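Local coordinates for protein putative histidinol-phosphate aminotransferase (Erwinia carotovora atroseptica, PDB 3LY1) that probably acts as a pyridoxal-phosphate-dependent aminotransferase, of the histidinol-phosphate aminotransferase subfamily, moving amino groups with the help of its bound cofactor, at residues S272-I275 with L276-A279; V301-K304 with D305-H309. All coordinates share one frame; numbering follows the deposited sequence.

Contact 1 (S272-I275 with L276-A279); sequences SRQI and LLKA
Arg273 O accepts a nearly straight hydrogen bond from Leu277 N at 2.9 Å, with an N-H...O angle of 165°. Leu277 CG also sits 3.3 Å from Arg273 O, close beside the bonded carbonyl. Lys278 N donates to Gln274 O at the same length, 2.9 Å. Leu276 N reaches Ser272 O at a longer 3.2 Å, and Ala279 N bonds weakly to Ile275 O. These are the i to i+4 bonds of an alpha-helix, here the long helix 259-283.

On one face Arg273 and Leu277 run side by side and point the same way. Arg273 CG, turned away from its own backbone N (chi1 -172°), lies 4.0 Å from Leu277 CD1. Arg273 CD is 4.2 Å from the same methyl, Leu277 CD1. The aliphatic part of the arginine thus packs along the leucine. Beyond it the chain bends at chi3. The guanidinium group pairs with Asp270 in a salt bridge and bonds to Ser290 OG and Gly292 O.

Ser272 OG bonds to Gly333 O. Leu276 and Leu277 both touch Val295 of strand 294-298, and Ile275 and Ala279 rest on helix 335-350. The Arg273 side chain is about 8 Å from that of Tyr182, which binds pyridoxal phosphate. The stem of Arg273 packs along Leu277, while the salt bridge to Asp270 and the bonds to Ser290 and Gly292 would limit rotation of its charged end.

Contact 2 (V301-K304 with D305-H309); sequences VPLK and DYQTH
Gln307 CG lies opposite its own carbonyl carbon (chi1 -70°), and the chain then runs extended, which carries the amide back over Leu303. Leu303 has its CG swung away from the backbone N (chi1 174°) and meets that amide at an angle. Leu303 CG is 3.8 Å from Gln307 CD, and Leu303 CD1 is 3.9 Å from Gln307 CG. The amide therefore rests on a branched apolar side chain. Its NE2 bonds to Gly318 O. Its OE1 takes a hydrogen bond from a water, and Lys304 NZ donates to the same water at 2.8 Å. Lys304 crosses Gln307 at about a right angle, and the water bridges the two side chains.

Lys304 O has two donors, both from Thr308. Thr308 N and Thr308 OG1 each lie 3.0 Å from Lys304 O and approach from opposite faces of the carbonyl plane. The threonine hydroxyl thus bonds back to the helix backbone one turn earlier.

Pro302 is the N-cap residue. Its carbonyl O accepts from Tyr306 N at 3.0 Å, and Gln307 N gives Leu303 O a shorter bond of 2.8 Å. Asp305 OD2 comes beside the CB-CG-CD side of the Pro302 ring, 3.6 Å from Pro302 CG. A carboxylate in the first turn would probably interact favourably with the helix dipole. Val301 CG2 touches Tyr306 CB.

The stretch opens helix 303-312. The buried Tyr306 packs against Met345 and Phe348 of helix 335-350, Leu303 and Tyr306 touch Cys328 of strand 327-331, and His309 stacks on Trp353 near the C-terminus.

Both contacts are local, within single helices, and their centres lie about 20 Å apart with no touch between them. Contact 1 is in the second half of a long helix, and contact 2 is at the start of a short one. Both helices pack against helix 335-350 and the two-stranded sheet: contact 1 meets strand 294-298 and contact 2 meets strand 327-331. Contact 1 is the more interior, with four of eight touching residues buried against two of eight. It places a buried charged group fairly near the cofactor site, held by protein partners. Contact 2 lies away from that site and has a threonine hydroxyl bonded back to the backbone and a bridging water.

Contact 1 (S272-I275 with L276-A279)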
loop_
_atom_site.group_PDB
_atom_site.type_symbol
_atom_site.label_atom_id
_atom_site.label_comp_id
_atom_site.label_asym_id
_atom_site.label_seq_id
_atom_site.Cartn_x
_atom_site.Cartn_y
_atom_site.Cartn_z
ATOM N N SER A 272 8.151 -10.291 29.284
ATOM C CA SER A 272 7.528 -9.007 29.545
ATOM C C SER A 272 6.121 -9.183 30.117
ATOM O O SER A 272 5.733 -8.455 31.030
ATOM C CB SER A 272 7.476 -8.146 28.285
ATOM O OG SER A 272 8.794 -7.722 27.956
ATOM N N ARG A 273 5.365 -10.146 29.565
ATOM C CA ARG A 273 4.014 -10.434 30.027
ATOM C C ARG A 273 3.996 -10.758 31.525
ATOM O O ARG A 273 3.209 -10.170 32.263
ATOM C CB ARG A 273 3.400 -11.615 29.275
ATOM C CG ARG A 273 1.919 -11.823 29.601
ATOM C CD ARG A 273 1.335 -13.084 28.966
ATOM N NE ARG A 273 1.222 -13.049 27.499
ATOM C CZ ARG A 273 1.989 -13.741 26.657
ATOM N NH1 ARG A 273 2.975 -14.512 27.090
ATOM N NH2 ARG A 273 1.785 -13.648 25.360
ATOM N N GLN A 274 4.851 -11.680 31.954
ATOM C CA GLN A 274 4.866 -12.071 33.360
ATOM C C GLN A 274 5.219 -10.895 34.305
ATOM O O GLN A 274 4.695 -10.828 35.418
ATOM C CB GLN A 274 5.782 -13.281 33.564
ATOM C CG GLN A 274 5.309 -14.526 32.780
ATOM C CD GLN A 274 3.892 -14.958 33.149
ATOM O OE1 GLN A 274 3.613 -15.257 34.306
ATOM N NE2 GLN A 274 2.990 -14.972 32.171
ATOM N N ILE A 275 6.057 -9.973 33.858
ATOM C CA ILE A 275 6.357 -8.799 34.672
ATOM C C ILE A 275 5.120 -7.938 34.899
ATOM O O ILE A 275 4.859 -7.499 36.011
ATOM C CB ILE A 275 7.458 -7.942 34.040
ATOM C CG1 ILE A 275 8.768 -8.725 34.081
ATOM C CG2 ILE A 275 7.639 -6.588 34.791
ATOM C CD1 ILE A 275 9.883 -8.087 33.252
ATOM N N LEU A 276 4.360 -7.697 33.840
ATOM C CA LEU A 276 3.124 -6.943 33.976
ATOM C C LEU A 276 2.075 -7.677 34.828
ATOM O O LEU A 276 1.432 -7.041 35.692
ATOM C CB LEU A 276 2.580 -6.560 32.606
ATOM C CG LEU A 276 1.265 -5.767 32.627
ATOM C CD1 LEU A 276 1.362 -4.449 33.411
ATOM C CD2 LEU A 276 0.890 -5.516 31.180
ATOM N N LEU A 277 1.914 -8.987 34.593
ATOM C CA LEU A 277 0.921 -9.809 35.313
ATOM C C LEU A 277 1.232 -9.856 36.821
ATOM O O LEU A 277 0.306 -9.751 37.631
ATOM C CB LEU A 277 0.799 -11.230 34.727
ATOM C CG LEU A 277 0.325 -11.369 33.256
ATOM C CD1 LEU A 277 -0.072 -12.822 32.898
ATOM C CD2 LEU A 277 -0.834 -10.398 32.936
ATOM N N LYS A 278 2.514 -9.946 37.172
ATOM C CA LYS A 278 2.954 -9.907 38.574
ATOM C C LYS A 278 2.474 -8.614 39.234
ATOM O O LYS A 278 1.930 -8.642 40.327
ATOM C CB LYS A 278 4.490 -10.020 38.675
ATOM C CG LYS A 278 5.032 -10.284 40.095
ATOM C CD LYS A 278 6.571 -10.337 40.143
ATOM C CE LYS A 278 7.142 -10.044 41.541
ATOM N NZ LYS A 278 6.604 -10.964 42.576
ATOM N N ALA A 279 2.672 -7.470 38.560
ATOM C CA ALA A 279 2.184 -6.167 39.077
ATOM C C ALA A 279 0.652 -6.113 39.239
ATOM O O ALA A 279 0.157 -5.620 40.260
ATOM C CB ALA A 279 2.696 -4.981 38.218
#

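Contact 2 (V301-K304 with D305-H309)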
loop_
_atom_site.group_PDB
_atom_site.type_symbol
_atom_site.label_atom_id
_atom_site.label_comp_id
_atom_site.label_asym_id
_atom_site.label_seq_id
_atom_site.Cartn_x
_atom_site.Cartn_y
_atom_site.Cartn_z
ATOM N N VAL A 301 -9.837 3.385 38.703
ATOM C CA VAL A 301 -9.865 4.832 38.442
ATOM C C VAL A 301 -10.335 5.077 37.003
ATOM O O VAL A 301 -10.311 4.151 36.186
ATOM C CB VAL A 301 -8.477 5.452 38.638
ATOM C CG1 VAL A 301 -7.967 5.122 40.024
ATOM C CG2 VAL A 301 -7.502 4.953 37.558
ATOM N N PRO A 302 -10.788 6.309 36.692
ATOM C CA PRO A 302 -11.157 6.589 35.299
ATOM C C PRO A 302 -10.004 6.352 34.301
ATOM O O PRO A 302 -8.842 6.757 34.538
ATOM C CB PRO A 302 -11.604 8.070 35.331
ATOM C CG PRO A 302 -12.097 8.289 36.779
ATOM C CD PRO A 302 -11.130 7.432 37.595
ATOM N N LEU A 303 -10.330 5.686 33.195
ATOM C CA LEU A 303 -9.338 5.363 32.160
ATOM C C LEU A 303 -8.635 6.631 31.739
ATOM O O LEU A 303 -7.441 6.655 31.655
ATOM C CB LEU A 303 -10.018 4.675 30.966
ATOM C CG LEU A 303 -9.143 4.402 29.726
ATOM C CD1 LEU A 303 -7.934 3.488 30.037
ATOM C CD2 LEU A 303 -10.035 3.839 28.581
ATOM N N LYS A 304 -9.388 7.714 31.532
ATOM C CA LYS A 304 -8.794 8.953 31.010
ATOM C C LYS A 304 -7.794 9.560 31.970
ATOM O O LYS A 304 -6.762 10.080 31.548
ATOM C CB LYS A 304 -9.893 9.979 30.678
ATOM C CG LYS A 304 -9.376 11.317 30.112
ATOM C CD LYS A 304 -8.878 11.125 28.674
ATOM C CE LYS A 304 -8.472 12.442 27.982
ATOM N NZ LYS A 304 -8.186 12.148 26.523
ATOM N N ASP A 305 -8.097 9.493 33.265
ATOM C CA ASP A 305 -7.130 9.955 34.289
ATOM C C ASP A 305 -5.854 9.091 34.241
ATOM O O ASP A 305 -4.736 9.594 34.283
ATOM C CB ASP A 305 -7.719 9.886 35.704
ATOM C CG ASP A 305 -8.918 10.802 35.892
ATOM O OD1 ASP A 305 -9.268 11.542 34.947
ATOM O OD2 ASP A 305 -9.509 10.755 36.990
ATOM N N TYR A 306 -6.045 7.785 34.159
ATOM C CA TYR A 306 -4.921 6.873 34.134
ATOM C C TYR A 306 -4.051 7.087 32.881
ATOM O O TYR A 306 -2.807 7.108 32.959
ATOM C CB TYR A 306 -5.432 5.445 34.224
ATOM C CG TYR A 306 -4.327 4.417 34.315
ATOM C CD1 TYR A 306 -3.396 4.460 35.352
ATOM C CD2 TYR A 306 -4.181 3.420 33.352
ATOM C CE1 TYR A 306 -2.383 3.536 35.443
ATOM C CE2 TYR A 306 -3.137 2.465 33.445
ATOM C CZ TYR A 306 -2.244 2.540 34.504
ATOM O OH TYR A 306 -1.185 1.642 34.642
ATOM N N GLN A 307 -4.701 7.290 31.734
ATOM C CA GLN A 307 -3.971 7.548 30.489
ATOM C C GLN A 307 -3.150 8.839 30.627
ATOM O O GLN A 307 -2.005 8.907 30.158
ATOM C CB GLN A 307 -4.916 7.673 29.279
ATOM C CG GLN A 307 -5.596 6.371 28.822
ATOM C CD GLN A 307 -6.688 6.629 27.853
ATOM O OE1 GLN A 307 -7.381 7.633 27.986
ATOM N NE2 GLN A 307 -6.869 5.735 26.854
ATOM N N THR A 308 -3.740 9.853 31.271
ATOM C CA THR A 308 -3.099 11.168 31.400
ATOM C C THR A 308 -1.944 11.097 32.379
ATOM O O THR A 308 -0.884 11.676 32.120
ATOM C CB THR A 308 -4.092 12.295 31.837
ATOM O OG1 THR A 308 -5.070 12.485 30.810
ATOM C CG2 THR A 308 -3.351 13.631 32.053
ATOM N N HIS A 309 -2.127 10.389 33.499
ATOM C CA HIS A 309 -1.043 10.264 34.478
ATOM C C HIS A 309 0.151 9.464 33.940
ATOM O O HIS A 309 1.310 9.822 34.149
ATOM C CB HIS A 309 -1.544 9.708 35.814
ATOM C CG HIS A 309 -2.474 10.638 36.544
ATOM N ND1 HIS A 309 -3.696 10.239 37.042
ATOM C CD2 HIS A 309 -2.368 11.958 36.836
ATOM C CE1 HIS A 309 -4.307 11.271 37.602
ATOM N NE2 HIS A 309 -3.522 12.327 37.491
HETATM O O HOH W 1 -6.080 10.494 27.238
#